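Local coordinates for protein sorbitol dehydrogenase (Gluconobacter oxydans, PDB 5ITG) that probably catalyses the oxidation of D-sorbitol to L-sorbose, with NADP+ as the hydride acceptor, at residues A[42-47]-A[259-264]; A[73-78]-A[99-104]; A[291-296]-A[340-345]; A[408-413]-A[445-450]. All coordinates share one frame; numbering follows the deposited sequence.

Contact 1 (A[42-47]-A[259-264]); sequences AFYVEQ and DFHQWV
Tyr44 and His261 meet because of their first torsions: Tyr44 swings CG opposite its carbonyl carbon (chi1 -75°), sending the ring out from the helix, while His261 holds CG between its backbone N and carbonyl carbon (chi1 56°), which turns the imidazole back toward it. His261 ND1 then donates to Tyr44 OH over 2.8 Å, almost straight at 167° and with the oxygen in the imidazole plane. Phe43 approaches the same imidazole from another side, in a T-shaped arrangement: its edge atom CE2 stands over the centre of one His261 face, 3.7 Å from His261 NE2. Gln47 NE2 sits above one Phe43 face, toward its rim, and donates to Phe43 O (3.0 Å). Along its length Tyr44 slides past Trp263, CD2 of Tyr44 lying 3.4 Å from CE3 of Trp263. Were Tyr44 an alanine, His261 ND1 would probably lose its acceptor and a gap would open beside Trp263. His40 adds a further edge-to-face partner to Tyr44, and Arg230 a cation-pi contact to Phe43. The whole is an aromatic cluster within the Rossmann domain, joining helix 41-46 to the loop leading into strand 263-266 and to that strand's first residue.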
loop_
_atom_site.group_PDB
_atom_site.type_symbol
_atom_site.label_atom_id
_atom_site.label_comp_id
_atom_site.label_asym_id
_atom_site.label_seq_id
_atom_site.Cartn_x
_atom_site.Cartn_y
_atom_site.Cartn_z
ATOM N N ALA A 42 -6.168 -11.914 -1.821
ATOM C CA ALA A 42 -6.778 -13.045 -2.514
ATOM C C ALA A 42 -5.700 -13.968 -3.070
ATOM O O ALA A 42 -5.875 -15.189 -3.136
ATOM C CB ALA A 42 -7.681 -12.544 -3.645
ATOM N N PHE A 43 -4.580 -13.368 -3.462
ATOM C CA PHE A 43 -3.435 -14.089 -4.027
ATOM C C PHE A 43 -2.818 -15.058 -3.026
ATOM O O PHE A 43 -2.546 -16.217 -3.359
ATOM C CB PHE A 43 -2.376 -13.077 -4.488
ATOM C CG PHE A 43 -1.148 -13.699 -5.082
ATOM C CD1 PHE A 43 -1.169 -14.222 -6.372
ATOM C CD2 PHE A 43 0.041 -13.738 -4.362
ATOM C CE1 PHE A 43 -0.020 -14.774 -6.943
ATOM C CE2 PHE A 43 1.197 -14.288 -4.919
ATOM C CZ PHE A 43 1.166 -14.807 -6.215
ATOM N N TYR A 44 -2.585 -14.589 -1.802
ATOM C CA TYR A 44 -1.999 -15.450 -0.772
ATOM C C TYR A 44 -2.961 -16.556 -0.342
ATOM O O TYR A 44 -2.555 -17.708 -0.156
ATOM C CB TYR A 44 -1.577 -14.620 0.449
ATOM C CG TYR A 44 -0.314 -13.814 0.226
ATOM C CD1 TYR A 44 0.944 -14.420 0.281
ATOM C CD2 TYR A 44 -0.376 -12.447 -0.052
ATOM C CE1 TYR A 44 2.115 -13.684 0.066
ATOM C CE2 TYR A 44 0.786 -11.699 -0.271
ATOM C CZ TYR A 44 2.024 -12.321 -0.211
ATOM O OH TYR A 44 3.164 -11.581 -0.436
ATOM N N VAL A 45 -4.237 -16.212 -0.191
ATOM C CA VAL A 45 -5.226 -17.200 0.209
ATOM C C VAL A 45 -5.326 -18.303 -0.844
ATOM O O VAL A 45 -5.448 -19.488 -0.512
ATOM C CB VAL A 45 -6.608 -16.538 0.421
ATOM C CG1 VAL A 45 -7.686 -17.604 0.585
ATOM C CG2 VAL A 45 -6.557 -15.651 1.664
ATOM N N GLU A 46 -5.255 -17.907 -2.110
ATOM C CA GLU A 46 -5.332 -18.843 -3.226
ATOM C C GLU A 46 -4.291 -19.956 -3.091
ATOM O O GLU A 46 -4.519 -21.088 -3.521
ATOM C CB GLU A 46 -5.103 -18.097 -4.545
ATOM C CG GLU A 46 -5.195 -18.963 -5.791
ATOM C CD GLU A 46 -6.621 -19.141 -6.267
ATOM O OE1 GLU A 46 -7.543 -19.033 -5.432
ATOM O OE2 GLU A 46 -6.822 -19.398 -7.472
ATOM N N GLN A 47 -3.155 -19.627 -2.480
ATOM C CA GLN A 47 -2.061 -20.578 -2.314
ATOM C C GLN A 47 -2.125 -21.479 -1.083
ATOM O O GLN A 47 -1.286 -22.358 -0.924
ATOM C CB GLN A 47 -0.733 -19.827 -2.323
ATOM C CG GLN A 47 -0.501 -19.028 -3.594
ATOM C CD GLN A 47 0.671 -18.078 -3.467
ATOM O OE1 GLN A 47 1.821 -18.506 -3.341
ATOM N NE2 GLN A 47 0.385 -16.775 -3.485
ATOM N N ASP A 259 5.543 -9.092 -10.259
ATOM C CA ASP A 259 5.766 -10.416 -9.704
ATOM C C ASP A 259 6.096 -10.322 -8.215
ATOM O O ASP A 259 5.737 -11.211 -7.443
ATOM C CB ASP A 259 6.891 -11.137 -10.466
ATOM C CG ASP A 259 8.226 -10.447 -10.334
ATOM O OD1 ASP A 259 8.270 -9.204 -10.438
ATOM O OD2 ASP A 259 9.241 -11.154 -10.141
ATOM N N PHE A 260 6.765 -9.242 -7.811
ATOM C CA PHE A 260 7.119 -9.047 -6.401
ATOM C C PHE A 260 5.871 -8.893 -5.544
ATOM O O PHE A 260 4.895 -8.276 -5.960
ATOM C CB PHE A 260 7.971 -7.791 -6.204
ATOM C CG PHE A 260 8.252 -7.479 -4.753
ATOM C CD1 PHE A 260 9.365 -8.021 -4.110
ATOM C CD2 PHE A 260 7.373 -6.683 -4.015
ATOM C CE1 PHE A 260 9.602 -7.776 -2.752
ATOM C CE2 PHE A 260 7.603 -6.432 -2.651
ATOM C CZ PHE A 260 8.719 -6.982 -2.023
ATOM N N HIS A 261 5.917 -9.439 -4.336
ATOM C CA HIS A 261 4.794 -9.330 -3.420
ATOM C C HIS A 261 5.285 -9.611 -2.015
ATOM O O HIS A 261 6.185 -10.429 -1.810
ATOM C CB HIS A 261 3.672 -10.301 -3.821
ATOM C CG HIS A 261 4.102 -11.732 -3.912
ATOM N ND1 HIS A 261 4.073 -12.591 -2.833
ATOM C CD2 HIS A 261 4.560 -12.461 -4.958
ATOM C CE1 HIS A 261 4.490 -13.786 -3.210
ATOM N NE2 HIS A 261 4.793 -13.735 -4.495
ATOM N N GLN A 262 4.719 -8.907 -1.044
ATOM C CA GLN A 262 5.126 -9.104 0.333
ATOM C C GLN A 262 3.988 -8.827 1.288
ATOM O O GLN A 262 3.181 -7.918 1.068
ATOM C CB GLN A 262 6.313 -8.195 0.676
ATOM C CG GLN A 262 6.746 -8.267 2.136
ATOM C CD GLN A 262 8.142 -7.705 2.359
ATOM O OE1 GLN A 262 8.540 -6.722 1.726
ATOM N NE2 GLN A 262 8.888 -8.319 3.273
ATOM N N TRP A 263 3.927 -9.620 2.348
ATOM C CA TRP A 263 2.902 -9.439 3.356
ATOM C C TRP A 263 3.465 -9.826 4.711
ATOM O O TRP A 263 3.757 -10.992 4.959
ATOM C CB TRP A 263 1.675 -10.292 3.042
ATOM C CG TRP A 263 0.470 -9.949 3.879
ATOM C CD1 TRP A 263 0.367 -8.950 4.801
ATOM C CD2 TRP A 263 -0.803 -10.606 3.854
ATOM N NE1 TRP A 263 -0.895 -8.943 5.358
ATOM C CE2 TRP A 263 -1.631 -9.950 4.793
ATOM C CE3 TRP A 263 -1.325 -11.687 3.130
ATOM C CZ2 TRP A 263 -2.953 -10.339 5.023
ATOM C CZ3 TRP A 263 -2.641 -12.074 3.360
ATOM C CH2 TRP A 263 -3.438 -11.401 4.300
ATOM N N VAL A 264 3.638 -8.826 5.567
ATOM C CA VAL A 264 4.135 -9.040 6.914
ATOM C C VAL A 264 2.905 -8.854 7.785
ATOM O O VAL A 264 2.230 -7.834 7.709
ATOM C CB VAL A 264 5.224 -8.017 7.261
ATOM C CG1 VAL A 264 5.669 -8.197 8.702
ATOM C CG2 VAL A 264 6.415 -8.205 6.311
#

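Contact 2 (A[73-78]-A[99-104]); sequences EEFKAQ and GALRDY
Phe75 and Tyr104 form an offset stack with ring centroids 4.7 Å apart and planes only 14° from parallel, Tyr104 CD2 sitting over the rim of one Phe75 face. Leu101 crosses the same ring at about a right angle, its CD2 lying 3.8 Å from Phe75 CE1. Beside this apolar layer runs the polar account. Lys76 bends at chi2 and chi3, which curls its end round to Asp103, where NZ makes a salt bridge to OD1 (3.2 Å) from above the carboxylate plane. That oxygen has a second, weak donor in Tyr104 N, 2.8 Å from Asp103 OD1 but at a poor angle. Arg102 folds back on the loop just before its strand segment: NE gives a bond of 2.7 Å to Gly99 O, nearly straight at 166° and lying in the guanidinium plane, and NH2 adds a weak one to the same oxygen while also reaching Asp79 O. The N-H of Gly99 is taken by Glu46. At the helix end the Gln78 amide is occupied on both sides, OE1 accepting from Asp252 N and NE2 donating to Leu81 O and Asp251 OD1. The chemistry implies a division of labour: stacked rings hold helix 66-77 against strand 93-106 in the interior, and the Lys76-Asp103 ion pair, made by an exposed lysine, probably adds a modest electrostatic pull at the margin.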
loop_
_atom_site.group_PDB
_atom_site.type_symbol
_atom_site.label_atom_id
_atom_site.label_comp_id
_atom_site.label_asym_id
_atom_site.label_seq_id
_atom_site.Cartn_x
_atom_site.Cartn_y
_atom_site.Cartn_z
ATOM N N GLU A 73 -22.402 -7.604 -11.161
ATOM C CA GLU A 73 -23.004 -8.481 -12.160
ATOM C C GLU A 73 -21.929 -9.175 -12.982
ATOM O O GLU A 73 -22.038 -10.360 -13.285
ATOM C CB GLU A 73 -23.931 -7.684 -13.080
ATOM C CG GLU A 73 -25.127 -7.087 -12.360
ATOM C CD GLU A 73 -25.994 -6.229 -13.262
ATOM O OE1 GLU A 73 -25.499 -5.199 -13.776
ATOM O OE2 GLU A 73 -27.175 -6.586 -13.454
ATOM N N GLU A 74 -20.883 -8.434 -13.335
ATOM C CA GLU A 74 -19.797 -9.000 -14.123
ATOM C C GLU A 74 -19.059 -10.085 -13.347
ATOM O O GLU A 74 -18.612 -11.076 -13.926
ATOM C CB GLU A 74 -18.829 -7.899 -14.549
ATOM C CG GLU A 74 -19.463 -6.846 -15.434
ATOM C CD GLU A 74 -18.443 -5.915 -16.053
ATOM O OE1 GLU A 74 -17.681 -5.279 -15.300
ATOM O OE2 GLU A 74 -18.406 -5.818 -17.296
ATOM N N PHE A 75 -18.930 -9.891 -12.036
ATOM C CA PHE A 75 -18.267 -10.870 -11.173
ATOM C C PHE A 75 -19.101 -12.149 -11.127
ATOM O O PHE A 75 -18.606 -13.237 -11.418
ATOM C CB PHE A 75 -18.105 -10.312 -9.753
ATOM C CG PHE A 75 -16.774 -9.650 -9.500
ATOM C CD1 PHE A 75 -15.624 -10.417 -9.314
ATOM C CD2 PHE A 75 -16.666 -8.263 -9.456
ATOM C CE1 PHE A 75 -14.384 -9.809 -9.088
ATOM C CE2 PHE A 75 -15.430 -7.644 -9.231
ATOM C CZ PHE A 75 -14.288 -8.421 -9.048
ATOM N N LYS A 76 -20.372 -12.011 -10.763
ATOM C CA LYS A 76 -21.266 -13.161 -10.693
ATOM C C LYS A 76 -21.322 -13.887 -12.039
ATOM O O LYS A 76 -21.410 -15.111 -12.088
ATOM C CB LYS A 76 -22.673 -12.707 -10.284
ATOM C CG LYS A 76 -22.745 -12.076 -8.895
ATOM C CD LYS A 76 -22.458 -13.095 -7.788
ATOM C CE LYS A 76 -23.548 -14.161 -7.715
ATOM N NZ LYS A 76 -23.343 -15.116 -6.584
ATOM N N ALA A 77 -21.258 -13.131 -13.130
ATOM C CA ALA A 77 -21.307 -13.714 -14.469
ATOM C C ALA A 77 -20.147 -14.674 -14.726
ATOM O O ALA A 77 -20.296 -15.662 -15.447
ATOM C CB ALA A 77 -21.310 -12.605 -15.522
ATOM N N GLN A 78 -18.990 -14.386 -14.140
ATOM C CA GLN A 78 -17.826 -15.244 -14.324
ATOM C C GLN A 78 -17.593 -16.135 -13.113
ATOM O O GLN A 78 -16.478 -16.616 -12.894
ATOM C CB GLN A 78 -16.576 -14.400 -14.585
ATOM C CG GLN A 78 -16.596 -13.671 -15.913
ATOM C CD GLN A 78 -15.365 -12.812 -16.127
ATOM O OE1 GLN A 78 -15.227 -12.155 -17.160
ATOM N NE2 GLN A 78 -14.461 -12.809 -15.150
ATOM N N GLY A 99 -9.533 -18.350 -7.950
ATOM C CA GLY A 99 -10.810 -18.856 -7.477
ATOM C C GLY A 99 -11.159 -18.605 -6.016
ATOM O O GLY A 99 -12.249 -18.974 -5.573
ATOM N N ALA A 100 -10.265 -17.960 -5.268
ATOM C CA ALA A 100 -10.494 -17.696 -3.846
ATOM C C ALA A 100 -11.757 -16.896 -3.498
ATOM O O ALA A 100 -12.364 -17.120 -2.449
ATOM C CB ALA A 100 -9.267 -17.008 -3.241
ATOM N N LEU A 101 -12.139 -15.964 -4.365
ATOM C CA LEU A 101 -13.323 -15.130 -4.147
ATOM C C LEU A 101 -14.538 -15.912 -4.630
ATOM O O LEU A 101 -14.767 -16.016 -5.834
ATOM C CB LEU A 101 -13.190 -13.827 -4.937
ATOM C CG LEU A 101 -14.264 -12.750 -4.782
ATOM C CD1 LEU A 101 -14.324 -12.270 -3.338
ATOM C CD2 LEU A 101 -13.940 -11.597 -5.712
ATOM N N ARG A 102 -15.316 -16.453 -3.694
ATOM C CA ARG A 102 -16.470 -17.271 -4.054
ATOM C C ARG A 102 -17.820 -16.575 -4.156
ATOM O O ARG A 102 -18.785 -17.162 -4.638
ATOM C CB ARG A 102 -16.575 -18.464 -3.100
ATOM C CG ARG A 102 -15.486 -19.520 -3.299
ATOM C CD ARG A 102 -15.581 -20.185 -4.672
ATOM N NE ARG A 102 -14.863 -19.450 -5.713
ATOM C CZ ARG A 102 -15.388 -19.087 -6.882
ATOM N NH1 ARG A 102 -16.649 -19.385 -7.169
ATOM N NH2 ARG A 102 -14.649 -18.435 -7.771
ATOM N N ASP A 103 -17.902 -15.333 -3.699
ATOM C CA ASP A 103 -19.150 -14.595 -3.802
ATOM C C ASP A 103 -18.850 -13.111 -3.713
ATOM O O ASP A 103 -17.885 -12.702 -3.061
ATOM C CB ASP A 103 -20.118 -14.990 -2.682
ATOM C CG ASP A 103 -21.581 -14.827 -3.087
ATOM O OD1 ASP A 103 -21.868 -14.029 -4.008
ATOM O OD2 ASP A 103 -22.443 -15.496 -2.475
ATOM N N TYR A 104 -19.672 -12.312 -4.383
ATOM C CA TYR A 104 -19.516 -10.866 -4.379
ATOM C C TYR A 104 -20.887 -10.266 -4.092
ATOM O O TYR A 104 -21.804 -10.369 -4.910
ATOM C CB TYR A 104 -18.995 -10.390 -5.735
ATOM C CG TYR A 104 -18.671 -8.914 -5.801
ATOM C CD1 TYR A 104 -19.679 -7.950 -5.758
ATOM C CD2 TYR A 104 -17.349 -8.478 -5.909
ATOM C CE1 TYR A 104 -19.376 -6.585 -5.821
ATOM C CE2 TYR A 104 -17.036 -7.119 -5.972
ATOM C CZ TYR A 104 -18.052 -6.179 -5.927
ATOM O OH TYR A 104 -17.740 -4.841 -5.985
#

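Contact 3 (A[291-296]-A[340-345]); sequences EYVKIR and PTLKAP
Helix 288-312 of the mannitol dehydrogenase C-terminal domain receives the loop between helices 324-338 and 350-361 here, through Arg296 on Thr341 and Val293 on Leu342 and Pro345. Arg296, bent at chi3 (56°), presents its guanidinium end-on: NH1 donates to Thr341 O (2.8 Å) and NH2 to Thr341 OG1 (2.8 Å), both acceptors lying close to the guanidinium plane. A weak third bond joins NH2 to Thr341 O. Leu342 slides past the arginine in the opposite sense, CD1 coming 3.6 Å from Arg296 NH1, while its CD2 lies 4.0 Å from Val293 CA. Farther along, Val293 CG2 packs on the ring of Pro345, 3.6 Å from CD. The Thr341 hydroxyl, accepting from Arg296, has two carbonyls for its own proton, Asp337 O and Val338 O, to share or choose between; Arg296 NH2 also bonds to Thr388 OG1. Paired bonds to one residue thus fix the rotation of the guanidinium, and its positive charge, set near the carbonyl end of helix 324-338, would probably be favoured by that helix's dipole.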
loop_
_atom_site.group_PDB
_atom_site.type_symbol
_atom_site.label_atom_id
_atom_site.label_comp_id
_atom_site.label_asym_id
_atom_site.label_seq_id
_atom_site.Cartn_x
_atom_site.Cartn_y
_atom_site.Cartn_z
ATOM N N GLU A 291 7.974 -2.148 8.766
ATOM C CA GLU A 291 7.434 -0.906 8.201
ATOM C C GLU A 291 8.567 0.078 7.926
ATOM O O GLU A 291 8.564 0.775 6.901
ATOM C CB GLU A 291 6.437 -0.230 9.161
ATOM C CG GLU A 291 5.135 -0.986 9.391
ATOM C CD GLU A 291 4.053 -0.108 10.021
ATOM O OE1 GLU A 291 4.377 0.681 10.935
ATOM O OE2 GLU A 291 2.878 -0.213 9.606
ATOM N N TYR A 292 9.535 0.145 8.842
ATOM C CA TYR A 292 10.645 1.059 8.668
ATOM C C TYR A 292 11.636 0.625 7.604
ATOM O O TYR A 292 12.301 1.466 7.016
ATOM C CB TYR A 292 11.335 1.342 10.011
ATOM C CG TYR A 292 10.532 2.360 10.800
ATOM C CD1 TYR A 292 10.227 3.602 10.240
ATOM C CD2 TYR A 292 9.998 2.054 12.053
ATOM C CE1 TYR A 292 9.399 4.515 10.897
ATOM C CE2 TYR A 292 9.163 2.965 12.724
ATOM C CZ TYR A 292 8.866 4.192 12.129
ATOM O OH TYR A 292 8.014 5.081 12.748
ATOM N N VAL A 293 11.738 -0.676 7.347
ATOM C CA VAL A 293 12.622 -1.138 6.279
ATOM C C VAL A 293 12.025 -0.603 4.969
ATOM O O VAL A 293 12.728 -0.045 4.122
ATOM C CB VAL A 293 12.669 -2.676 6.180
ATOM C CG1 VAL A 293 13.384 -3.089 4.879
ATOM C CG2 VAL A 293 13.404 -3.254 7.388
ATOM N N LYS A 294 10.716 -0.766 4.814
ATOM C CA LYS A 294 10.033 -0.301 3.609
ATOM C C LYS A 294 10.136 1.215 3.476
ATOM O O LYS A 294 10.451 1.745 2.401
ATOM C CB LYS A 294 8.570 -0.722 3.648
ATOM C CG LYS A 294 7.824 -0.474 2.349
ATOM C CD LYS A 294 6.373 -0.885 2.494
ATOM C CE LYS A 294 5.536 -0.351 1.361
ATOM N NZ LYS A 294 4.082 -0.484 1.667
ATOM N N ILE A 295 9.880 1.915 4.574
ATOM C CA ILE A 295 9.949 3.374 4.575
ATOM C C ILE A 295 11.353 3.916 4.277
ATOM O O ILE A 295 11.534 4.777 3.406
ATOM C CB ILE A 295 9.490 3.938 5.944
ATOM C CG1 ILE A 295 7.979 3.740 6.107
ATOM C CG2 ILE A 295 9.849 5.421 6.065
ATOM C CD1 ILE A 295 7.492 4.050 7.506
ATOM N N ARG A 296 12.350 3.389 4.984
ATOM C CA ARG A 296 13.705 3.901 4.844
ATOM C C ARG A 296 14.564 3.375 3.702
ATOM O O ARG A 296 15.630 3.943 3.422
ATOM C CB ARG A 296 14.443 3.741 6.179
ATOM C CG ARG A 296 13.766 4.511 7.331
ATOM C CD ARG A 296 14.541 4.352 8.631
ATOM N NE ARG A 296 15.917 4.787 8.452
ATOM C CZ ARG A 296 16.945 4.369 9.191
ATOM N NH1 ARG A 296 16.759 3.493 10.180
ATOM N NH2 ARG A 296 18.165 4.815 8.928
ATOM N N PRO A 340 23.461 0.540 7.366
ATOM C CA PRO A 340 24.228 0.534 8.624
ATOM C C PRO A 340 23.474 1.138 9.812
ATOM O O PRO A 340 23.863 0.942 10.960
ATOM C CB PRO A 340 25.487 1.334 8.271
ATOM C CG PRO A 340 25.606 1.136 6.763
ATOM C CD PRO A 340 24.180 1.282 6.318
ATOM N N THR A 341 22.393 1.864 9.542
ATOM C CA THR A 341 21.623 2.481 10.623
ATOM C C THR A 341 20.165 2.016 10.633
ATOM O O THR A 341 19.287 2.705 11.148
ATOM C CB THR A 341 21.670 4.026 10.522
ATOM O OG1 THR A 341 20.944 4.462 9.365
ATOM C CG2 THR A 341 23.116 4.501 10.397
ATOM N N LEU A 342 19.928 0.827 10.081
ATOM C CA LEU A 342 18.588 0.252 9.998
ATOM C C LEU A 342 18.519 -1.120 10.666
ATOM O O LEU A 342 19.301 -2.010 10.335
ATOM C CB LEU A 342 18.172 0.113 8.529
ATOM C CG LEU A 342 16.811 -0.531 8.256
ATOM C CD1 LEU A 342 15.713 0.297 8.924
ATOM C CD2 LEU A 342 16.569 -0.622 6.746
ATOM N N LYS A 343 17.584 -1.297 11.598
ATOM C CA LYS A 343 17.452 -2.578 12.279
ATOM C C LYS A 343 16.887 -3.608 11.302
ATOM O O LYS A 343 15.909 -3.356 10.600
ATOM C CB LYS A 343 16.545 -2.433 13.504
ATOM C CG LYS A 343 16.321 -3.713 14.276
ATOM C CD LYS A 343 15.510 -3.436 15.543
ATOM C CE LYS A 343 15.126 -4.724 16.263
ATOM N NZ LYS A 343 16.314 -5.520 16.673
ATOM N N ALA A 344 17.500 -4.779 11.261
ATOM C CA ALA A 344 17.052 -5.810 10.343
ATOM C C ALA A 344 16.126 -6.852 10.952
ATOM O O ALA A 344 16.439 -7.462 11.976
ATOM C CB ALA A 344 18.254 -6.500 9.722
ATOM N N PRO A 345 14.952 -7.059 10.331
ATOM C CA PRO A 345 13.993 -8.054 10.828
ATOM C C PRO A 345 14.619 -9.430 10.624
ATOM O O PRO A 345 15.521 -9.578 9.809
ATOM C CB PRO A 345 12.777 -7.848 9.919
ATOM C CG PRO A 345 12.857 -6.396 9.568
ATOM C CD PRO A 345 14.337 -6.206 9.298
#

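Contact 4 (A[408-413]-A[445-450]); sequences SYLEML and SSLKLP
Leu410 meets Ser446, Leu447 and Leu449 through aliphatic groups: no ring carries the contact between 408-413 and 445-450, and the methyls of branched side chains do the touching, with the aromatic Phe452 flanking Leu410 from outside. Leu410, with chi1 at -68° setting CG beside the backbone N, spreads its two methyls over the short 3-10 segment 445-448. Leu410 CD2 rests 3.5 Å from Ser446 OG and also packs on Leu449 CD1. Its CD1 meets Leu447 CD2 at 4.0 Å, those two side chains crossing at about a right angle. Leu413 and Leu449 reach toward each other tip to tip, and the 3.5 Å between Leu413 CD2 and Leu449 CD1 is tighter than usual for two carbons. One water links the Leu410 carbonyl to the Ser446 hydroxyl: it donates to Leu410 O (2.7 Å) and accepts from Ser446 OG (2.9 Å), giving the buried serine hydroxyl a polar mate beside the methyls. Cutting Leu410 back to an alanine is likely to open a gap among Ser446, Leu447 and Leu449 and leave Leu449 freer to turn. Arg471 also touches Leu410, and Glu411 makes salt bridges to Arg471 and Arg475. Helix 400-412 thus lies between the loop that follows helix 432-439 and helix 288-312, with helix 461-477 alongside.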
loop_
_atom_site.group_PDB
_atom_site.type_symbol
_atom_site.label_atom_id
_atom_site.label_comp_id
_atom_site.label_asym_id
_atom_site.label_seq_id
_atom_site.Cartn_x
_atom_site.Cartn_y
_atom_site.Cartn_z
ATOM N N SER A 408 19.644 17.924 -4.156
ATOM C CA SER A 408 18.929 17.537 -5.368
ATOM C C SER A 408 17.459 17.912 -5.250
ATOM O O SER A 408 16.857 18.422 -6.198
ATOM C CB SER A 408 19.056 16.026 -5.607
ATOM O OG SER A 408 20.358 15.695 -6.052
ATOM N N TYR A 409 16.883 17.647 -4.084
ATOM C CA TYR A 409 15.495 17.988 -3.827
ATOM C C TYR A 409 15.317 19.504 -3.983
ATOM O O TYR A 409 14.406 19.964 -4.680
ATOM C CB TYR A 409 15.096 17.559 -2.407
ATOM C CG TYR A 409 13.729 18.057 -1.980
ATOM C CD1 TYR A 409 12.570 17.609 -2.609
ATOM C CD2 TYR A 409 13.602 18.998 -0.960
ATOM C CE1 TYR A 409 11.307 18.094 -2.235
ATOM C CE2 TYR A 409 12.350 19.486 -0.577
ATOM C CZ TYR A 409 11.209 19.032 -1.218
ATOM O OH TYR A 409 9.972 19.526 -0.849
ATOM N N LEU A 410 16.191 20.273 -3.341
ATOM C CA LEU A 410 16.112 21.731 -3.403
ATOM C C LEU A 410 16.284 22.284 -4.815
ATOM O O LEU A 410 15.599 23.231 -5.203
ATOM C CB LEU A 410 17.143 22.359 -2.459
ATOM C CG LEU A 410 16.804 22.103 -0.986
ATOM C CD1 LEU A 410 17.850 22.737 -0.078
ATOM C CD2 LEU A 410 15.411 22.661 -0.695
ATOM N N GLU A 411 17.195 21.701 -5.584
ATOM C CA GLU A 411 17.396 22.153 -6.952
ATOM C C GLU A 411 16.224 21.717 -7.838
ATOM O O GLU A 411 15.810 22.451 -8.736
ATOM C CB GLU A 411 18.726 21.626 -7.492
ATOM C CG GLU A 411 19.933 22.339 -6.885
ATOM C CD GLU A 411 19.930 23.836 -7.188
ATOM O OE1 GLU A 411 19.919 24.195 -8.384
ATOM O OE2 GLU A 411 19.941 24.651 -6.234
HETATM N N MSE A 412 15.673 20.533 -7.569
HETATM C CA MSE A 412 14.542 20.022 -8.345
HETATM C C MSE A 412 13.354 20.975 -8.202
HETATM O O MSE A 412 12.604 21.219 -9.150
HETATM C CB MSE A 412 14.155 18.617 -7.852
HETATM C CG MSE A 412 12.961 17.980 -8.564
HETATM SE SE MSE A 412 11.217 18.545 -7.885
HETATM C CE MSE A 412 11.347 17.858 -6.058
ATOM N N LEU A 413 13.201 21.529 -7.005
ATOM C CA LEU A 413 12.106 22.452 -6.716
ATOM C C LEU A 413 12.070 23.684 -7.630
ATOM O O LEU A 413 11.005 24.268 -7.847
ATOM C CB LEU A 413 12.193 22.898 -5.250
ATOM C CG LEU A 413 11.215 22.345 -4.205
ATOM C CD1 LEU A 413 10.834 20.914 -4.501
ATOM C CD2 LEU A 413 11.850 22.477 -2.825
ATOM N N SER A 445 18.436 30.008 1.381
ATOM C CA SER A 445 17.049 30.208 1.774
ATOM C C SER A 445 16.184 28.963 1.916
ATOM O O SER A 445 15.544 28.780 2.948
ATOM C CB SER A 445 16.363 31.180 0.812
ATOM O OG SER A 445 16.981 32.451 0.865
ATOM N N SER A 446 16.161 28.109 0.895
ATOM C CA SER A 446 15.316 26.918 0.949
ATOM C C SER A 446 15.705 25.871 1.994
ATOM O O SER A 446 15.007 24.877 2.160
ATOM C CB SER A 446 15.183 26.271 -0.445
ATOM O OG SER A 446 16.437 26.002 -1.035
ATOM N N LEU A 447 16.803 26.096 2.708
ATOM C CA LEU A 447 17.202 25.162 3.756
ATOM C C LEU A 447 16.185 25.278 4.889
ATOM O O LEU A 447 16.054 24.381 5.721
ATOM C CB LEU A 447 18.604 25.490 4.273
ATOM C CG LEU A 447 19.782 25.075 3.386
ATOM C CD1 LEU A 447 21.083 25.598 3.968
ATOM C CD2 LEU A 447 19.828 23.561 3.280
ATOM N N LYS A 448 15.449 26.388 4.904
ATOM C CA LYS A 448 14.436 26.615 5.928
ATOM C C LYS A 448 13.096 25.939 5.626
ATOM O O LYS A 448 12.184 25.992 6.449
ATOM C CB LYS A 448 14.214 28.121 6.121
ATOM C CG LYS A 448 15.492 28.891 6.433
ATOM C CD LYS A 448 15.249 30.398 6.463
ATOM C CE LYS A 448 14.844 30.939 5.093
ATOM N NZ LYS A 448 14.515 32.387 5.171
ATOM N N LEU A 449 12.965 25.304 4.458
ATOM C CA LEU A 449 11.701 24.638 4.123
ATOM C C LEU A 449 11.362 23.614 5.204
ATOM O O LEU A 449 12.251 23.061 5.839
ATOM C CB LEU A 449 11.786 23.947 2.758
ATOM C CG LEU A 449 11.831 24.871 1.536
ATOM C CD1 LEU A 449 12.136 24.064 0.275
ATOM C CD2 LEU A 449 10.501 25.606 1.406
ATOM N N PRO A 450 10.064 23.356 5.423
ATOM C CA PRO A 450 9.582 22.402 6.431
ATOM C C PRO A 450 10.062 20.965 6.223
ATOM O O PRO A 450 10.055 20.160 7.153
ATOM C CB PRO A 450 8.062 22.502 6.309
ATOM C CG PRO A 450 7.838 23.889 5.778
ATOM C CD PRO A 450 8.932 24.013 4.746
HETATM O O HOH W 1 14.958 25.079 -3.322
#

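From the N terminus, the chain enters contact 1 at 42-47 and does not close it until 259-264, after more than 200 residues. Inside that long loop, contact 2 opens and shuts within a short excursion, 73-78 to 99-104, so it is nested in contact 1. The two also touch where the helix end of contact 1 meets residues 99-100 of contact 2, and together tie helices to strands and to the loop before a strand in the Rossmann domain. Contacts 3 and 4 follow in series, neither nested nor crossing, each closing a loop within the C-terminal domain and each fastening a helix to a loop segment. Contacts 2 and 4 lie on opposite sides of the chain's centre, their centres about 50 Å apart.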